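Side-chain contacts in Mypaa.01249.c (Mycobacterium paratuberculosis, PDB 3RD5), which is probably an oxidoreductase of the short-chain dehydrogenase/reductase family, although its substrate is not known: residues A30-E35 and F230-T235; A46-R51 and D70-S75; I147-L152 and A271-A276; S177-R182 and A276-S281; G250-F253 and G257-Q260. One frame throughout, in Å; residues are numbered along the deposited sequence. Where two conformers were deposited one is given.

Interaction 1: residues A30-E35 and F230-T235; sequences AVTARE and FGARQT
Thr32 and Ala232 mark where helix 27-38 and helix 226-240 come closest, their CA atoms 5.2 Å apart and the local axes 8.8 Å apart at a crossing angle of -58°. Alanine suits such a tight crossing because its lone methyl lets the backbones approach. Ala232 CB settles between two side chains of the other helix, 3.6 Å from Val31 CG1 and 3.5 Å from Thr32 OG1. With CG1 opposite its backbone N (chi1 174°), Val31 places that methyl alongside Ala232.

One turn after Ala232, Thr235 brings its CG2 to 4.1 Å from Thr32 CG2, the two side chains crossing nearly at a right angle. Their hydroxyls do not bond directly. A water bridges them, donating to Thr32 OG1 at 2.9 Å and lying 2.7 Å from Thr235 OG1. Thr32 OG1 also bonds to Leu28 O of its own helix, so this buried hydroxyl has two partners. Threonine fits here by offering a methyl for packing and a hydroxyl for the helix and the water. Both threonines also touch Ile91 of strand 87-92, as expected for neighbouring helices packed on one face of the largely parallel sheet in a Rossmann-type fold.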
# COMPACT_ATOMS: atom_id res chain seq x y z
N ALA A 30 10.23 1.34 7.40
CA ALA A 30 11.05 2.14 8.27
C ALA A 30 11.81 3.21 7.50
O ALA A 30 11.86 4.37 7.93
CB ALA A 30 12.01 1.29 9.07
N VAL A 31 12.41 2.85 6.37
CA VAL A 31 13.16 3.81 5.56
C VAL A 31 12.22 4.85 4.95
O VAL A 31 12.53 6.04 4.89
CB VAL A 31 14.02 3.14 4.49
CG1 VAL A 31 14.69 4.19 3.56
CG2 VAL A 31 15.08 2.21 5.13
N THR A 32 11.03 4.41 4.51
CA THR A 32 10.08 5.33 3.92
C THR A 32 9.72 6.42 4.98
O THR A 32 9.73 7.61 4.68
CB THR A 32 8.83 4.61 3.44
OG1 THR A 32 9.20 3.56 2.51
CG2 THR A 32 7.89 5.56 2.73
N ALA A 33 9.42 5.97 6.20
CA ALA A 33 9.13 6.88 7.31
C ALA A 33 10.29 7.79 7.63
O ALA A 33 10.12 9.01 7.79
CB ALA A 33 8.72 6.08 8.55
N ARG A 34 11.48 7.19 7.73
CA ARG A 34 12.71 7.92 8.09
C ARG A 34 12.94 9.08 7.12
O ARG A 34 13.26 10.21 7.54
CB ARG A 34 13.92 6.96 8.13
CG ARG A 34 15.22 7.58 8.56
CD ARG A 34 16.38 6.62 8.28
NE ARG A 34 16.73 6.60 6.84
CZ ARG A 34 17.38 5.62 6.22
NH1 ARG A 34 17.76 4.50 6.86
NH2 ARG A 34 17.67 5.77 4.94
N GLU A 35 12.86 8.81 5.81
CA GLU A 35 13.19 9.84 4.82
C GLU A 35 12.14 10.94 4.79
O GLU A 35 12.47 12.12 4.65
CB GLU A 35 13.36 9.22 3.43
CG GLU A 35 14.53 8.25 3.31
CD GLU A 35 15.91 8.91 3.35
OE1 GLU A 35 16.04 10.11 3.17
OE2 GLU A 35 16.91 8.15 3.48
N PHE A 230 16.73 0.93 -1.41
CA PHE A 230 16.37 0.81 -2.81
C PHE A 230 14.85 0.66 -2.99
O PHE A 230 14.22 1.32 -3.84
CB PHE A 230 17.11 -0.36 -3.48
CG PHE A 230 16.86 -0.44 -4.96
CD1 PHE A 230 17.53 0.42 -5.84
CD2 PHE A 230 15.92 -1.29 -5.50
CE1 PHE A 230 17.27 0.36 -7.20
CE2 PHE A 230 15.66 -1.32 -6.85
CZ PHE A 230 16.30 -0.50 -7.69
N GLY A 231 14.24 -0.17 -2.17
CA GLY A 231 12.81 -0.34 -2.27
C GLY A 231 12.03 0.90 -1.90
O GLY A 231 11.05 1.29 -2.55
N ALA A 232 12.47 1.55 -0.81
CA ALA A 232 11.76 2.74 -0.31
C ALA A 232 11.82 3.86 -1.32
O ALA A 232 10.90 4.69 -1.39
CB ALA A 232 12.34 3.19 1.05
N ARG A 233 12.91 3.94 -2.07
CA ARG A 233 13.07 4.97 -3.09
C ARG A 233 11.87 5.06 -4.01
O ARG A 233 11.42 6.13 -4.41
CB ARG A 233 14.33 4.70 -3.90
CG ARG A 233 14.65 5.70 -5.01
CD ARG A 233 15.78 5.22 -5.91
NE ARG A 233 17.02 5.10 -5.17
CZ ARG A 233 18.10 4.49 -5.66
NH1 ARG A 233 18.05 3.91 -6.84
NH2 ARG A 233 19.20 4.42 -4.91
N GLN A 234 11.37 3.89 -4.38
CA GLN A 234 10.29 3.80 -5.35
C GLN A 234 9.02 4.42 -4.76
O GLN A 234 8.32 5.23 -5.41
CB GLN A 234 10.08 2.35 -5.78
CG GLN A 234 11.34 1.50 -6.05
CD GLN A 234 12.34 2.12 -6.99
OE1 GLN A 234 11.95 2.76 -7.99
NE2 GLN A 234 13.65 1.89 -6.70
N THR A 235 8.69 4.02 -3.54
CA THR A 235 7.54 4.59 -2.83
C THR A 235 7.68 6.10 -2.63
O THR A 235 6.72 6.85 -2.80
CB THR A 235 7.37 3.93 -1.47
OG1 THR A 235 7.25 2.51 -1.63
CG2 THR A 235 6.13 4.45 -0.75
O HOH W 1 7.31 1.90 1.05

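Interaction 2: residues A46-R51 and D70-S75; sequences AVRDTR and DLQDLS
The guanidinium of Arg48 has the carboxylate of Asp70 over one face and the side chain of Gln72 at its edge, close to its plane. The two charged groups are steeply inclined to one another, their planes 60° apart. Arg48 NH1 comes within 2.8 Å of Asp70 OD1, yet the oxygen sits so far out of the guanidinium plane that no N-H points at it. This salt bridge therefore rests on charge alone. Arg48 was modelled in two conformers, and the geometry described is that of one of them.

Both side chains leave the backbone with CG opposite N (Arg48 chi1 -172°) and run side by side in the same direction. An extended arginine is long enough to bring its charge beside the shorter aspartate. At the edge, Gln72 CD lies 3.7 Å from Arg48 NH1, a packing contact.

Asp70 is held in place by its own loop. Its OD1 accepts from Gln72 N at 3.0 Å, forming an Asx turn, with the donor above the carboxylate plane. An overlapping type I turn, Asp70 to Asp73, is closed by Asp73 N bonding to Asp70 O at 3.0 Å. Asp73 then serves as N-cap of the next helix, its OD1 receiving Ser75 OG at 2.7 Å and a weak capping bond from Ser75 N. Aspartate suits both places, since its short carboxylate reaches nearby backbone N-H groups.

The contact thus joins loops at the carboxyl ends of the neighbouring parallel strands 42-47 and 63-68, just before helices 50-57 and 74-82, a region that faces the adenine half of the cofactor in many family members.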
# COMPACT_ATOMS: atom_id res chain seq x y z
N ALA A 46 1.60 3.05 11.40
CA ALA A 46 0.48 2.24 11.89
C ALA A 46 0.86 0.78 11.78
O ALA A 46 0.99 0.25 10.67
CB ALA A 46 -0.75 2.58 11.06
N VAL A 47 1.09 0.13 12.94
CA VAL A 47 1.72 -1.19 13.01
C VAL A 47 1.04 -2.07 14.05
O VAL A 47 0.43 -1.57 14.99
CB VAL A 47 3.21 -1.09 13.35
CG1 VAL A 47 3.93 -0.32 12.23
CG2 VAL A 47 3.49 -0.43 14.73
N ARG A 48 1.19 -3.39 13.89
CA ARG A 48 0.61 -4.36 14.82
C ARG A 48 1.37 -4.36 16.13
O ARG A 48 0.77 -4.36 17.23
CB ARG A 48 0.66 -5.76 14.20
CG ARG A 48 -0.07 -6.88 14.98
CD ARG A 48 0.23 -8.26 14.36
NE ARG A 48 -0.76 -9.30 14.67
CZ ARG A 48 -1.65 -9.80 13.80
NH1 ARG A 48 -1.71 -9.36 12.55
NH2 ARG A 48 -2.49 -10.74 14.19
N ASP A 49 2.70 -4.37 16.04
CA ASP A 49 3.59 -4.49 17.22
C ASP A 49 4.14 -3.11 17.51
O ASP A 49 5.19 -2.67 16.97
CB ASP A 49 4.72 -5.50 16.97
CG ASP A 49 5.62 -5.71 18.19
OD1 ASP A 49 5.63 -4.88 19.14
OD2 ASP A 49 6.34 -6.75 18.20
N THR A 50 3.42 -2.40 18.36
CA THR A 50 3.78 -1.02 18.69
C THR A 50 5.01 -0.90 19.59
O THR A 50 5.70 0.12 19.55
CB THR A 50 2.60 -0.25 19.31
OG1 THR A 50 2.21 -0.90 20.53
CG2 THR A 50 1.40 -0.13 18.36
N ARG A 51 5.32 -1.92 20.37
CA ARG A 51 6.52 -1.88 21.20
C ARG A 51 7.75 -1.84 20.28
O ARG A 51 8.66 -1.01 20.47
CB ARG A 51 6.55 -3.08 22.15
N ASP A 70 -3.96 -3.37 13.31
CA ASP A 70 -3.88 -4.74 12.87
C ASP A 70 -4.71 -4.90 11.59
O ASP A 70 -5.95 -4.97 11.65
CB ASP A 70 -4.42 -5.69 13.95
CG ASP A 70 -4.30 -7.14 13.58
OD1 ASP A 70 -3.81 -7.46 12.49
OD2 ASP A 70 -4.70 -8.00 14.45
N LEU A 71 -4.05 -4.90 10.44
CA LEU A 71 -4.72 -5.05 9.15
C LEU A 71 -5.47 -6.35 8.99
O LEU A 71 -6.30 -6.44 8.11
CB LEU A 71 -3.73 -4.88 8.00
CG LEU A 71 -3.23 -3.44 7.76
CD1 LEU A 71 -1.96 -3.51 6.88
CD2 LEU A 71 -4.35 -2.62 7.03
N GLN A 72 -5.20 -7.34 9.84
CA GLN A 72 -5.93 -8.62 9.87
C GLN A 72 -7.15 -8.62 10.77
O GLN A 72 -7.69 -9.69 11.09
CB GLN A 72 -5.00 -9.78 10.27
CG GLN A 72 -3.80 -9.89 9.34
CD GLN A 72 -2.96 -11.16 9.52
OE1 GLN A 72 -3.43 -12.18 10.05
NE2 GLN A 72 -1.75 -11.13 8.98
N ASP A 73 -7.60 -7.44 11.16
CA ASP A 73 -8.78 -7.30 12.06
C ASP A 73 -9.50 -6.01 11.67
O ASP A 73 -9.04 -4.92 11.97
CB ASP A 73 -8.29 -7.31 13.52
CG ASP A 73 -9.39 -7.14 14.54
OD1 ASP A 73 -10.53 -6.79 14.18
OD2 ASP A 73 -9.11 -7.40 15.75
N LEU A 74 -10.60 -6.14 10.93
CA LEU A 74 -11.29 -4.95 10.47
C LEU A 74 -11.75 -4.03 11.60
O LEU A 74 -11.86 -2.80 11.40
CB LEU A 74 -12.44 -5.31 9.52
CG LEU A 74 -12.06 -5.90 8.19
CD1 LEU A 74 -13.32 -6.41 7.45
CD2 LEU A 74 -11.34 -4.85 7.32
N SER A 75 -12.02 -4.56 12.79
CA SER A 75 -12.36 -3.69 13.91
C SER A 75 -11.21 -2.80 14.35
O SER A 75 -11.43 -1.65 14.72
CB SER A 75 -12.91 -4.49 15.10
OG SER A 75 -11.92 -5.23 15.82

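Interaction 3: residues I147-L152 and A271-A276; sequences INLEDL and AGMAAA
Ile147 and Leu149 rest on Met273, joining the long loop after strand 133-137 of the Rossmann-type fold to the C-terminal helix 271-285. The contact is apolar, and the thioether of Met273 is its hub. That side chain starts with CG opposite its backbone N (chi1 -178°), then bends at both chi2 (62°) and chi3 (79°). The flexible chain can curl in this way, and the large sulfur fills the gap between two branched residues.

Ile147 meets it obliquely with its inner carbons. CB and the methyl CG2 each lie 3.8 Å from Met273 SD, whereas the end of the side chain leads away; Ile147 also touches Leu170 and Leu174 of helix 161-185. A beta-branched residue offers carbons to both the methionine and that helix. Leu149 instead approaches tip to tip, its CG 3.8 Å from Met273 SD. Both methyls of its fork lie 3.9 Å from Met273 SD, and CD1 also reaches Ala276 CB at 3.8 Å, one helical turn beyond the methionine. The small alanine leaves room for this leucine methyl.

The loop itself is fastened by polar groups. Gln167 of helix 161-185 bonds to Asn148 N and Leu152 O, while Asn148 OD1 makes a weak bond to Asp151 N. Leu152 continues the apolar seam onto Leu280 and Leu284. A 1,2-ethanediol molecule, probably from the crystallisation liquor, lies about 5 Å from the Met273 side chain. At the far end of the methionine, methyl CE stands 4.0 Å from Ile147 O.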
# COMPACT_ATOMS: atom_id res chain seq x y z
N ILE A 147 -7.09 -12.73 -10.28
CA ILE A 147 -8.20 -12.57 -9.32
C ILE A 147 -9.21 -13.67 -9.51
O ILE A 147 -9.70 -13.88 -10.61
CB ILE A 147 -8.91 -11.23 -9.50
CG1 ILE A 147 -7.95 -10.06 -9.39
CG2 ILE A 147 -10.07 -11.10 -8.49
CD1 ILE A 147 -7.12 -10.00 -8.08
N ASN A 148 -9.49 -14.40 -8.44
CA ASN A 148 -10.54 -15.43 -8.41
C ASN A 148 -11.73 -14.87 -7.65
O ASN A 148 -11.75 -14.83 -6.43
CB ASN A 148 -9.98 -16.70 -7.77
CG ASN A 148 -10.87 -17.87 -7.96
OD1 ASN A 148 -12.11 -17.75 -7.80
ND2 ASN A 148 -10.27 -19.02 -8.33
N LEU A 149 -12.73 -14.33 -8.38
CA LEU A 149 -13.86 -13.67 -7.73
C LEU A 149 -14.75 -14.64 -6.96
O LEU A 149 -15.35 -14.24 -5.97
CB LEU A 149 -14.74 -12.95 -8.78
CG LEU A 149 -14.10 -11.75 -9.49
CD1 LEU A 149 -15.02 -11.33 -10.67
CD2 LEU A 149 -13.85 -10.58 -8.50
N GLU A 150 -14.82 -15.88 -7.40
CA GLU A 150 -15.67 -16.90 -6.76
C GLU A 150 -15.05 -17.45 -5.49
O GLU A 150 -15.78 -17.92 -4.62
CB GLU A 150 -15.93 -18.05 -7.74
CG GLU A 150 -16.74 -17.66 -8.98
CD GLU A 150 -15.99 -16.76 -10.01
OE1 GLU A 150 -14.71 -16.79 -10.12
OE2 GLU A 150 -16.70 -15.98 -10.75
N ASP A 151 -13.72 -17.37 -5.38
CA ASP A 151 -13.03 -17.99 -4.24
C ASP A 151 -11.76 -17.18 -3.93
O ASP A 151 -10.63 -17.69 -3.93
CB ASP A 151 -12.73 -19.47 -4.48
CG ASP A 151 -12.25 -20.18 -3.25
OD1 ASP A 151 -12.41 -19.65 -2.13
OD2 ASP A 151 -11.70 -21.29 -3.45
N LEU A 152 -11.96 -15.91 -3.64
CA LEU A 152 -10.84 -14.99 -3.37
C LEU A 152 -10.00 -15.46 -2.18
O LEU A 152 -8.78 -15.24 -2.16
CB LEU A 152 -11.39 -13.59 -3.09
CG LEU A 152 -10.35 -12.47 -3.10
CD1 LEU A 152 -9.93 -12.05 -4.51
CD2 LEU A 152 -10.92 -11.24 -2.30
N ALA A 271 -10.25 -3.27 -16.79
CA ALA A 271 -11.10 -2.35 -16.07
C ALA A 271 -12.35 -3.03 -15.51
O ALA A 271 -12.81 -2.68 -14.44
CB ALA A 271 -11.51 -1.16 -16.98
N GLY A 272 -12.89 -4.00 -16.24
CA GLY A 272 -14.01 -4.78 -15.72
C GLY A 272 -13.67 -5.55 -14.45
O GLY A 272 -14.45 -5.57 -13.51
N MET A 273 -12.51 -6.18 -14.44
CA MET A 273 -12.09 -6.89 -13.24
C MET A 273 -11.81 -5.92 -12.10
O MET A 273 -12.15 -6.22 -10.97
CB MET A 273 -10.87 -7.77 -13.50
CG MET A 273 -10.42 -8.56 -12.29
SD MET A 273 -11.66 -9.73 -11.67
CE MET A 273 -11.41 -10.99 -12.82
N ALA A 274 -11.23 -4.76 -12.37
CA ALA A 274 -11.01 -3.80 -11.29
C ALA A 274 -12.34 -3.40 -10.64
O ALA A 274 -12.45 -3.30 -9.41
CB ALA A 274 -10.27 -2.55 -11.84
N ALA A 275 -13.36 -3.12 -11.45
CA ALA A 275 -14.64 -2.77 -10.95
C ALA A 275 -15.37 -3.91 -10.21
O ALA A 275 -16.00 -3.67 -9.17
CB ALA A 275 -15.50 -2.13 -12.09
N ALA A 276 -15.25 -5.16 -10.71
CA ALA A 276 -15.84 -6.32 -10.05
C ALA A 276 -15.16 -6.61 -8.72
O ALA A 276 -15.82 -6.87 -7.71
CB ALA A 276 -15.73 -7.57 -10.96

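Interaction 4: residues S177-R182 and A276-S281; sequences SELQRR and ALWALS
A cation-pi stack of Arg182 on Trp278 dominates this largely buried helix-to-helix contact, where the C-terminal helix 271-285 lies across helix 161-185. The local axes run 91° apart and lie 10.6 Å from each other at closest, a separation bridged mainly by Trp278. The guanidinium lies nearly flat over the indole, planes at 17°, with Arg182 CZ 3.8 Å from the centroid of the five-membered ring of Trp278. Arg182 CD adds a CH-pi contact, 4.2 Å from the same centroid. Arg182 was modelled in two conformers, and the stack is described for one of them.

Helix 161-185 is the one that carries the Tyr-X-X-X-Lys motif of short-chain dehydrogenases. In many oligomeric relatives this helix and the one corresponding to 110-126 form a subunit interface. Here, in a single-chain assembly, Trp278 packs against both, meeting Phe120 edge-to-face.

The stacked arginine is steadied from within its own helix. Arg182 NE donates to Glu178 OE2 at 3.0 Å. Arg181 grips the same carboxylate side-on, through NE to Glu178 OE1 at 2.8 Å and NH2 to Glu178 OE2 at 2.8 Å. Such shared charge probably keeps the glutamate ionised. Glutamate suits the place because its aliphatic part also packs: bent at chi2 (68°), it brings CG to 3.6 Å from Trp278 CE3. Leu179 CB approaches Trp278 CZ3 at 4.0 Å, while the indole NE1 bonds to Glu282 OE2 one turn along helix 271-285.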
# COMPACT_ATOMS: atom_id res chain seq x y z
N SER A 177 -6.26 1.45 -9.84
CA SER A 177 -6.94 1.88 -11.07
C SER A 177 -8.39 2.25 -10.82
O SER A 177 -8.88 3.28 -11.28
CB SER A 177 -6.88 0.78 -12.12
OG SER A 177 -5.55 0.56 -12.54
N GLU A 178 -9.11 1.39 -10.08
CA GLU A 178 -10.53 1.65 -9.83
C GLU A 178 -10.71 2.82 -8.87
O GLU A 178 -11.61 3.62 -9.06
CB GLU A 178 -11.25 0.40 -9.37
CG GLU A 178 -12.72 0.56 -9.02
CD GLU A 178 -13.65 0.86 -10.15
OE1 GLU A 178 -13.23 0.89 -11.31
OE2 GLU A 178 -14.86 1.05 -9.81
N LEU A 179 -9.84 2.94 -7.88
CA LEU A 179 -9.90 4.09 -6.96
C LEU A 179 -9.72 5.37 -7.79
O LEU A 179 -10.48 6.34 -7.63
CB LEU A 179 -8.82 4.00 -5.87
CG LEU A 179 -8.75 5.18 -4.92
CD1 LEU A 179 -10.10 5.51 -4.24
CD2 LEU A 179 -7.70 4.92 -3.85
N GLN A 180 -8.73 5.42 -8.69
CA GLN A 180 -8.55 6.61 -9.48
C GLN A 180 -9.77 6.90 -10.35
O GLN A 180 -10.19 8.06 -10.47
CB GLN A 180 -7.28 6.53 -10.33
CG GLN A 180 -7.03 7.85 -11.10
CD GLN A 180 -6.81 9.00 -10.17
OE1 GLN A 180 -5.87 9.02 -9.40
NE2 GLN A 180 -7.68 10.02 -10.25
N ARG A 181 -10.35 5.86 -10.95
CA ARG A 181 -11.57 6.06 -11.79
C ARG A 181 -12.67 6.71 -10.95
O ARG A 181 -13.33 7.66 -11.43
CB ARG A 181 -12.05 4.76 -12.37
CG ARG A 181 -13.15 4.92 -13.39
CD ARG A 181 -13.72 3.59 -13.81
NE ARG A 181 -14.51 2.95 -12.78
CZ ARG A 181 -15.75 3.32 -12.44
NH1 ARG A 181 -16.37 4.33 -13.06
NH2 ARG A 181 -16.40 2.66 -11.48
N ARG A 182 -12.86 6.24 -9.73
CA ARG A 182 -13.88 6.79 -8.85
C ARG A 182 -13.59 8.20 -8.38
O ARG A 182 -14.50 9.04 -8.28
CB ARG A 182 -14.12 5.83 -7.70
CG ARG A 182 -14.90 4.60 -8.12
CD ARG A 182 -14.95 3.59 -7.00
NE ARG A 182 -15.78 2.44 -7.28
CZ ARG A 182 -17.01 2.23 -6.78
NH1 ARG A 182 -17.55 3.10 -5.98
NH2 ARG A 182 -17.65 1.11 -7.02
N ALA A 276 -15.25 -5.16 -10.71
CA ALA A 276 -15.84 -6.32 -10.05
C ALA A 276 -15.16 -6.61 -8.72
O ALA A 276 -15.82 -6.87 -7.71
CB ALA A 276 -15.73 -7.57 -10.96
N LEU A 277 -13.83 -6.52 -8.71
CA LEU A 277 -13.06 -6.72 -7.47
C LEU A 277 -13.45 -5.67 -6.43
O LEU A 277 -13.53 -5.98 -5.24
CB LEU A 277 -11.55 -6.69 -7.73
CG LEU A 277 -10.68 -6.73 -6.47
CD1 LEU A 277 -10.80 -8.06 -5.71
CD2 LEU A 277 -9.23 -6.47 -6.88
N TRP A 278 -13.68 -4.43 -6.86
CA TRP A 278 -14.11 -3.40 -5.94
C TRP A 278 -15.42 -3.76 -5.27
O TRP A 278 -15.58 -3.62 -4.03
CB TRP A 278 -14.23 -2.05 -6.69
CG TRP A 278 -14.44 -0.90 -5.75
CD1 TRP A 278 -15.59 -0.55 -5.11
CD2 TRP A 278 -13.42 0.00 -5.26
NE1 TRP A 278 -15.35 0.48 -4.24
CE2 TRP A 278 -14.03 0.85 -4.33
CE3 TRP A 278 -12.05 0.18 -5.54
CZ2 TRP A 278 -13.30 1.82 -3.62
CZ3 TRP A 278 -11.34 1.13 -4.86
CH2 TRP A 278 -11.98 1.96 -3.92
N ALA A 279 -16.38 -4.26 -6.05
CA ALA A 279 -17.67 -4.66 -5.50
C ALA A 279 -17.51 -5.79 -4.49
O ALA A 279 -18.09 -5.75 -3.39
CB ALA A 279 -18.64 -5.10 -6.64
N LEU A 280 -16.75 -6.81 -4.84
CA LEU A 280 -16.49 -7.91 -3.91
C LEU A 280 -15.81 -7.40 -2.63
O LEU A 280 -16.16 -7.83 -1.52
CB LEU A 280 -15.63 -8.96 -4.60
CG LEU A 280 -15.08 -10.09 -3.73
CD1 LEU A 280 -16.13 -10.85 -2.96
CD2 LEU A 280 -14.19 -11.01 -4.59
N SER A 281 -14.89 -6.46 -2.79
CA SER A 281 -14.14 -5.92 -1.65
C SER A 281 -15.04 -5.11 -0.69
O SER A 281 -14.88 -5.16 0.55
CB SER A 281 -12.95 -5.09 -2.12
OG SER A 281 -12.05 -5.92 -2.87

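Interaction 5: residues G250-F253 and G257-Q260; sequences GPRF and GRTQ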
# COMPACT_ATOMS: atom_id res chain seq x y z
N GLY A 250 8.46 2.35 -10.36
CA GLY A 250 9.40 1.34 -9.92
C GLY A 250 10.68 1.39 -10.73
O GLY A 250 10.89 2.30 -11.50
N PRO A 251 11.55 0.38 -10.54
CA PRO A 251 12.83 0.38 -11.26
C PRO A 251 12.60 0.06 -12.73
O PRO A 251 11.74 -0.75 -13.11
CB PRO A 251 13.60 -0.75 -10.57
CG PRO A 251 12.92 -0.95 -9.24
CD PRO A 251 11.48 -0.70 -9.54
N ARG A 252 13.38 0.72 -13.58
CA ARG A 252 13.21 0.64 -15.04
C ARG A 252 13.15 -0.79 -15.56
O ARG A 252 12.34 -1.10 -16.43
CB ARG A 252 14.32 1.41 -15.75
CG ARG A 252 14.32 1.28 -17.27
CD ARG A 252 15.32 2.20 -17.91
NE ARG A 252 15.35 2.00 -19.35
CZ ARG A 252 16.37 2.38 -20.13
NH1 ARG A 252 17.42 3.00 -19.59
NH2 ARG A 252 16.36 2.11 -21.43
N PHE A 253 13.99 -1.69 -15.01
CA PHE A 253 14.07 -3.07 -15.50
C PHE A 253 13.40 -4.05 -14.56
O PHE A 253 13.75 -5.25 -14.51
CB PHE A 253 15.51 -3.45 -15.85
CG PHE A 253 16.07 -2.57 -16.93
CD1 PHE A 253 15.56 -2.67 -18.22
CD2 PHE A 253 16.99 -1.59 -16.66
CE1 PHE A 253 16.00 -1.84 -19.21
CE2 PHE A 253 17.46 -0.76 -17.68
CZ PHE A 253 16.95 -0.92 -18.96
N GLY A 257 17.25 -0.86 -11.65
CA GLY A 257 17.16 0.23 -12.59
C GLY A 257 16.67 1.53 -11.99
O GLY A 257 16.17 1.56 -10.86
N ARG A 258 16.77 2.60 -12.77
CA ARG A 258 16.34 3.94 -12.33
C ARG A 258 14.85 4.00 -12.06
O ARG A 258 14.06 3.32 -12.72
CB ARG A 258 16.68 4.98 -13.40
CG ARG A 258 16.02 4.85 -14.73
CD ARG A 258 16.60 5.92 -15.70
NE ARG A 258 16.37 7.29 -15.21
CZ ARG A 258 17.15 8.34 -15.48
NH1 ARG A 258 18.24 8.21 -16.22
NH2 ARG A 258 16.85 9.54 -15.00
N THR A 259 14.47 4.85 -11.12
CA THR A 259 13.04 5.02 -10.74
C THR A 259 12.30 5.85 -11.77
O THR A 259 12.73 6.93 -12.18
CB THR A 259 12.97 5.68 -9.36
OG1 THR A 259 13.62 4.85 -8.40
CG2 THR A 259 11.52 5.92 -8.95
N GLN A 260 11.20 5.31 -12.25
CA GLN A 260 10.39 5.94 -13.28
C GLN A 260 9.00 5.31 -13.30
O GLN A 260 8.77 4.25 -12.72
CB GLN A 260 11.05 5.80 -14.67
CG GLN A 260 11.31 4.32 -15.04
CD GLN A 260 11.72 4.08 -16.45
OE1 GLN A 260 12.76 4.49 -16.82
NE2 GLN A 260 10.90 3.37 -17.21
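Gly250 and Gln260 form an antiparallel hydrogen-bonded pair in which both residues use N-H and C=O. Gly250 N donates to Gln260 O at 3.0 Å, nearly straight at 168°, and Gln260 N returns a bond to Gly250 O at 3.1 Å. Gly250 O also receives the CA-H of Thr259, 3.5 Å from that CA. The next pair, Pro251 with Thr259, is non-hydrogen-bonded, a fitting place for a proline, which has no N-H to offer. Beyond it Arg252 N gives a weak, bent bond to Arg258 O at 2.8 Å.

Side chains add packing. With CG anti to N (chi1 175°), the extended Arg252 chain runs past the Gln260 amide, whose OE1 lies 3.6 Å from Arg252 CG. Arg258 CG touches Arg252 CB at 4.0 Å, but their charged groups do not touch, Arg252 NH1 standing 6.2 Å from Arg258 NE. Gly257 adopts backbone angles (phi 117°) at which a CB would collide with Arg252 N and Phe253 N, so glycine suits the turn. Facing helix 226-240, Thr259 OG1 bonds to Gln234 OE1, and Pro251 packs on Phe230 and Gln234.

The polar bonds across the hairpin come from backbone groups, so the pairing does not rest on side-chain polarity, and the arginines contribute mainly aliphatic carbons.

Overall arrangement
Interactions 1 and 4 are buried helix crossings, their centres about 27 Å apart, on opposite sides of the chain's centre. Small side chains and a bridging water serve the first, while a large aromatic ring under an arginine serves the second. Interactions 3 and 4 are neighbours: both use helix 271-285, share Ala276 and touch through Leu280. The surface contact of 3 is nevertheless wholly apolar, whereas 4 sets a stack across the helices beside salt bridges within one of them. Interaction 2, also at the surface, relies on charge between loops. Interaction 5, partly buried, differs in resting on backbone pairing at the opposite end of the sheet's strand order from 2. It meets interaction 1 through Gln234 and Thr259.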